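Local coordinates for Phosphoglucomutase/phosphomannomutase family protein (Burkholderia thailandensis, PDB 3UW2) that probably acts as a phosphohexose mutase, transferring a phosphate group within a sugar phosphate with the help of a bound divalent metal ion, at residues V198-N203 with P233-D238; A257-A262 with A379-L384. All coordinates share one frame; numbering follows the deposited sequence.

Both contacts involve the mixed sheet of alpha/beta/alpha domain II, at different places about 19 Å apart (centre to centre). Interaction 1 ties the loop after strand 197-200 to the loop 233-238; interaction 2 sets the start of the neighbouring strand 259-263 against the first turn of helix 381-386 in domain III. The two strands are parallel and join directly, Val198 O lying 2.7 Å from Phe261 N and Asp200 N 2.9 Å from Phe261 O. Strand 259-263 then runs into Asp264, Asp266 and Asp268, which bind the zinc ion. Interaction 1 is near this site, the Pro237 side chain being about 9 Å from the zinc, whereas interaction 2 is remote from it.

Interaction 1: V198-N203 with P233-D238; sequences VVDAGN and PNHHPD
Asp200 holds CG opposite its backbone N (chi1 -174°), while His235 places its ring between its own backbone N and carbonyl carbon (chi1 63°); together these torsions bring the carboxylate to the NE2 edge of the imidazole. The result is a His-carboxylate hydrogen bond built on an Asx turn, where the chain leaves strand 197-200 of the alpha/beta/alpha domain II and meets the loop 233-238. NE2 of His235 donates to OD2 of Asp200 over 2.6 Å on the syn side of the carboxylate, a little out of the ring plane, and makes only a weak second bond to OD1. The two planes are turned 50° from each other. OD1 is mainly engaged by Gly202 N at 2.8 Å, the bond that closes the Asx turn, and the carboxylate is therefore gripped from two sources. Rotation of the imidazole is fixed from its other nitrogen as well, since ND1 donates to O of His236 at 2.7 Å, and Phe225 meets the same ring.

Gly202 comes close to the opposite loop, its CA 4.2 Å from CA of Pro237; a positive phi suits this residue without a side chain. Pro237, the centre of an inverse gamma turn, sets CB 3.5 Å from O of Ala201, and lies near the zinc ligand Asp264. Further along, the side chains of Asn203 and Asn234 cross at about a right angle. Asn203 ND2 is held by the backbone O of Asp227, an arrangement that orients the amide with OD1 toward Asn234. A water lies near OD1 and His235 O and accepts from Asn234 N, while Asn234 ND2 reaches OD1 of Asn203 at 2.8 Å, nearly straight and on a lone pair in the carbonyl plane.

Interaction 2: A257-A262 with A379-L384; sequences AEIGFA and ADPSAL
The carboxylate of Glu258 meets the pyrrolidine ring of Pro381 through a single oxygen: OE1 points at the CG-CD bond, 3.2 Å from CD and 3.4 Å from CG, and the two side chains cross at about a right angle. On the far branch of the carboxylate, OE2 forms a salt bridge with Arg193, which also touches Pro381, so the charge is matched beside the proline. Ile259 packs on another carbon of that ring, its CG1 lying 3.8 Å from Pro381 CB. With CG1 beside the backbone N (chi1 -76°) and a further bend at chi2 (-61°), CD1 swings round to touch both Pro381 CB and OG of Ser382.

The contact joins two alpha/beta/alpha domains of the phosphohexose mutase fold: the chain entering strand 259-263 of domain II packs on the first turn of helix 381-386 in domain III. Leu375 of helix 364-375 touches both Ile259 and Pro381, extending the apolar patch. Asp380 is the N-cap of the short helix, OD1 accepting a weak bond from Ala383 N at 3.3 Å. OD1 of Asp380 lies 6.0 Å from OE1 of Glu258, any repulsion probably being offset by Arg193.

The polar link between the segments runs through a water. It donates to Glu258 O at 2.8 Å and lies unusually close to Ser382 OG, at 2.5 Å, in a short hydrogen bond, spanning a direct OG to O separation of 3.5 Å. Ser382 OG is engaged a second time by Lys275 N, from the chain just beyond strand 270-273.

Interaction 1: V198-N203 with P233-D238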
loop_
_atom_site.group_PDB
_atom_site.type_symbol
_atom_site.label_atom_id
_atom_site.label_comp_id
_atom_site.label_asym_id
_atom_site.label_seq_id
_atom_site.Cartn_x
_atom_site.Cartn_y
_atom_site.Cartn_z
ATOM N N VAL A 198 -13.175 -0.972 -16.651
ATOM C CA VAL A 198 -11.979 -0.446 -17.279
ATOM C C VAL A 198 -10.854 -0.810 -16.309
ATOM O O VAL A 198 -10.967 -0.514 -15.104
ATOM C CB VAL A 198 -12.121 1.077 -17.470
ATOM C CG1 VAL A 198 -10.786 1.681 -17.930
ATOM C CG2 VAL A 198 -13.189 1.338 -18.533
ATOM N N VAL A 199 -9.837 -1.540 -16.777
ATOM C CA VAL A 199 -8.648 -1.858 -15.914
ATOM C C VAL A 199 -7.396 -1.228 -16.550
ATOM O O VAL A 199 -7.055 -1.529 -17.699
ATOM C CB VAL A 199 -8.492 -3.365 -15.769
ATOM C CG1 VAL A 199 -7.205 -3.725 -14.995
ATOM C CG2 VAL A 199 -9.743 -3.979 -15.088
ATOM N N ASP A 200 -6.785 -0.304 -15.820
ATOM C CA ASP A 200 -5.549 0.422 -16.194
ATOM C C ASP A 200 -4.392 0.021 -15.273
ATOM O O ASP A 200 -4.415 0.297 -14.036
ATOM C CB ASP A 200 -5.780 1.935 -16.057
ATOM C CG ASP A 200 -4.571 2.785 -16.589
ATOM O OD1 ASP A 200 -3.419 2.382 -16.398
ATOM O OD2 ASP A 200 -4.750 3.887 -17.141
ATOM N N ALA A 201 -3.392 -0.662 -15.843
ATOM C CA ALA A 201 -2.236 -1.135 -15.079
ATOM C C ALA A 201 -0.987 -0.233 -15.346
ATOM O O ALA A 201 0.074 -0.525 -14.835
ATOM C CB ALA A 201 -1.923 -2.576 -15.461
ATOM N N GLY A 202 -1.086 0.794 -16.215
ATOM C CA GLY A 202 0.088 1.660 -16.476
ATOM C C GLY A 202 1.320 0.881 -16.950
ATOM O O GLY A 202 2.428 1.301 -16.663
ATOM N N ASN A 203 1.120 -0.256 -17.616
ATOM C CA ASN A 203 2.212 -1.122 -18.121
ATOM C C ASN A 203 3.033 -1.804 -17.020
ATOM O O ASN A 203 4.135 -2.293 -17.293
ATOM C CB ASN A 203 3.136 -0.414 -19.144
ATOM C CG ASN A 203 2.369 0.150 -20.344
ATOM O OD1 ASN A 203 2.200 1.385 -20.481
ATOM N ND2 ASN A 203 1.782 -0.731 -21.120
ATOM N N PRO A 233 5.775 3.811 -21.130
ATOM C CA PRO A 233 5.798 4.786 -22.195
ATOM C C PRO A 233 4.456 5.557 -22.269
ATOM O O PRO A 233 4.327 6.487 -23.052
ATOM C CB PRO A 233 6.008 3.924 -23.447
ATOM C CG PRO A 233 5.293 2.607 -23.091
ATOM C CD PRO A 233 5.745 2.430 -21.643
ATOM N N ASN A 234 3.471 5.169 -21.453
ATOM C CA ASN A 234 2.142 5.836 -21.485
ATOM C C ASN A 234 1.862 6.777 -20.356
ATOM O O ASN A 234 1.752 7.946 -20.595
ATOM C CB ASN A 234 1.003 4.828 -21.622
ATOM C CG ASN A 234 1.100 4.094 -22.894
ATOM O OD1 ASN A 234 0.904 4.694 -23.956
ATOM N ND2 ASN A 234 1.483 2.805 -22.827
ATOM N N HIS A 235 1.669 6.283 -19.159
ATOM C CA HIS A 235 1.645 7.163 -17.932
ATOM C C HIS A 235 2.240 6.248 -16.907
ATOM O O HIS A 235 2.135 5.028 -17.042
ATOM C CB HIS A 235 0.249 7.684 -17.514
ATOM C CG HIS A 235 -0.767 6.580 -17.111
ATOM N ND1 HIS A 235 -0.698 5.898 -15.921
ATOM C CD2 HIS A 235 -1.830 5.991 -17.831
ATOM C CE1 HIS A 235 -1.682 4.948 -15.863
ATOM N NE2 HIS A 235 -2.361 4.982 -17.036
ATOM N N HIS A 236 2.937 6.800 -15.923
ATOM C CA HIS A 236 3.414 5.974 -14.792
ATOM C C HIS A 236 2.266 5.300 -14.052
ATOM O O HIS A 236 1.176 5.868 -13.931
ATOM C CB HIS A 236 4.330 6.759 -13.851
ATOM C CG HIS A 236 5.634 7.174 -14.505
ATOM N ND1 HIS A 236 6.574 7.893 -13.867
ATOM C CD2 HIS A 236 6.124 6.949 -15.809
ATOM C CE1 HIS A 236 7.612 8.122 -14.698
ATOM N NE2 HIS A 236 7.344 7.524 -15.877
ATOM N N PRO A 237 2.496 4.082 -13.563
ATOM C CA PRO A 237 1.431 3.406 -12.847
ATOM C C PRO A 237 1.390 3.949 -11.392
ATOM O O PRO A 237 1.909 3.343 -10.431
ATOM C CB PRO A 237 1.814 1.903 -12.990
ATOM C CG PRO A 237 3.295 1.949 -13.033
ATOM C CD PRO A 237 3.733 3.267 -13.606
ATOM N N ASP A 238 0.752 5.114 -11.269
ATOM C CA ASP A 238 0.824 5.894 -10.058
ATOM C C ASP A 238 -0.530 6.615 -9.883
ATOM O O ASP A 238 -0.660 7.780 -10.198
ATOM C CB ASP A 238 2.067 6.821 -10.144
ATOM C CG ASP A 238 2.180 7.841 -8.961
ATOM O OD1 ASP A 238 1.720 7.555 -7.856
ATOM O OD2 ASP A 238 2.732 8.933 -9.186
HETATM O O HOH W 1 3.016 3.521 -19.109
#

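Interaction 2: A257-A262 with A379-L384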
loop_
_atom_site.group_PDB
_atom_site.type_symbol
_atom_site.label_atom_id
_atom_site.label_comp_id
_atom_site.label_asym_id
_atom_site.label_seq_id
_atom_site.Cartn_x
_atom_site.Cartn_y
_atom_site.Cartn_z
ATOM N N ALA A 257 -18.607 0.481 -20.082
ATOM C CA ALA A 257 -18.088 -0.061 -18.854
ATOM C C ALA A 257 -18.734 0.724 -17.739
ATOM O O ALA A 257 -19.153 1.888 -17.952
ATOM C CB ALA A 257 -16.568 0.048 -18.796
ATOM N N GLU A 258 -18.799 0.124 -16.560
ATOM C CA GLU A 258 -19.525 0.748 -15.405
ATOM C C GLU A 258 -18.590 1.388 -14.380
ATOM O O GLU A 258 -18.945 2.378 -13.788
ATOM C CB GLU A 258 -20.320 -0.296 -14.633
ATOM C CG GLU A 258 -21.315 -1.087 -15.473
ATOM C CD GLU A 258 -22.247 -1.956 -14.618
ATOM O OE1 GLU A 258 -22.830 -1.444 -13.652
ATOM O OE2 GLU A 258 -22.390 -3.164 -14.899
ATOM N N ILE A 259 -17.405 0.798 -14.191
ATOM C CA ILE A 259 -16.491 1.150 -13.110
ATOM C C ILE A 259 -15.060 1.087 -13.633
ATOM O O ILE A 259 -14.768 0.208 -14.438
ATOM C CB ILE A 259 -16.692 0.124 -11.943
ATOM C CG1 ILE A 259 -18.013 0.466 -11.178
ATOM C CG2 ILE A 259 -15.525 0.067 -10.978
ATOM C CD1 ILE A 259 -18.046 1.852 -10.538
ATOM N N GLY A 260 -14.177 1.988 -13.161
ATOM C CA GLY A 260 -12.762 1.981 -13.561
ATOM C C GLY A 260 -11.818 1.607 -12.435
ATOM O O GLY A 260 -11.978 2.118 -11.318
ATOM N N PHE A 261 -10.898 0.648 -12.675
ATOM C CA PHE A 261 -9.869 0.298 -11.645
ATOM C C PHE A 261 -8.490 0.658 -12.215
ATOM O O PHE A 261 -8.184 0.317 -13.343
ATOM C CB PHE A 261 -9.801 -1.210 -11.385
ATOM C CG PHE A 261 -10.931 -1.787 -10.555
ATOM C CD1 PHE A 261 -11.895 -0.979 -9.948
ATOM C CD2 PHE A 261 -10.976 -3.181 -10.345
ATOM C CE1 PHE A 261 -12.914 -1.546 -9.171
ATOM C CE2 PHE A 261 -12.003 -3.765 -9.599
ATOM C CZ PHE A 261 -12.960 -2.939 -8.983
ATOM N N ALA A 262 -7.650 1.323 -11.431
ATOM C CA ALA A 262 -6.265 1.626 -11.853
ATOM C C ALA A 262 -5.276 1.127 -10.781
ATOM O O ALA A 262 -5.531 1.341 -9.595
ATOM C CB ALA A 262 -6.104 3.113 -12.069
ATOM N N ALA A 379 -27.623 -2.057 -9.038
ATOM C CA ALA A 379 -27.765 -1.879 -10.481
ATOM C C ALA A 379 -26.878 -0.725 -10.879
ATOM O O ALA A 379 -26.389 -0.682 -12.007
ATOM C CB ALA A 379 -29.222 -1.631 -10.869
ATOM N N ASP A 380 -26.654 0.199 -9.938
ATOM C CA ASP A 380 -25.836 1.361 -10.233
ATOM C C ASP A 380 -24.690 1.477 -9.278
ATOM O O ASP A 380 -24.833 2.116 -8.244
ATOM C CB ASP A 380 -26.639 2.662 -10.227
ATOM C CG ASP A 380 -25.849 3.810 -10.796
ATOM O OD1 ASP A 380 -24.625 3.654 -11.007
ATOM O OD2 ASP A 380 -26.448 4.861 -11.051
ATOM N N PRO A 381 -23.528 0.854 -9.612
ATOM C CA PRO A 381 -22.411 0.913 -8.652
ATOM C C PRO A 381 -21.898 2.332 -8.410
ATOM O O PRO A 381 -21.472 2.632 -7.297
ATOM C CB PRO A 381 -21.287 0.063 -9.324
ATOM C CG PRO A 381 -21.976 -0.745 -10.386
ATOM C CD PRO A 381 -23.259 -0.042 -10.756
ATOM N N SER A 382 -21.908 3.180 -9.436
ATOM C CA SER A 382 -21.456 4.575 -9.285
ATOM C C SER A 382 -22.321 5.388 -8.262
ATOM O O SER A 382 -21.778 6.203 -7.504
ATOM C CB SER A 382 -21.396 5.288 -10.656
ATOM O OG SER A 382 -20.519 4.574 -11.514
ATOM N N ALA A 383 -23.639 5.164 -8.251
ATOM C CA ALA A 383 -24.545 5.837 -7.274
ATOM C C ALA A 383 -24.188 5.364 -5.842
ATOM O O ALA A 383 -24.070 6.180 -4.921
ATOM C CB ALA A 383 -26.030 5.610 -7.611
ATOM N N LEU A 384 -23.967 4.055 -5.674
ATOM C CA LEU A 384 -23.520 3.477 -4.386
ATOM C C LEU A 384 -22.221 4.117 -3.916
ATOM O O LEU A 384 -22.121 4.557 -2.782
ATOM C CB LEU A 384 -23.371 1.958 -4.475
ATOM C CG LEU A 384 -23.055 1.166 -3.180
ATOM C CD1 LEU A 384 -24.170 1.272 -2.136
ATOM C CD2 LEU A 384 -22.754 -0.290 -3.446
HETATM O O HOH W 2 -21.422 2.487 -12.485
#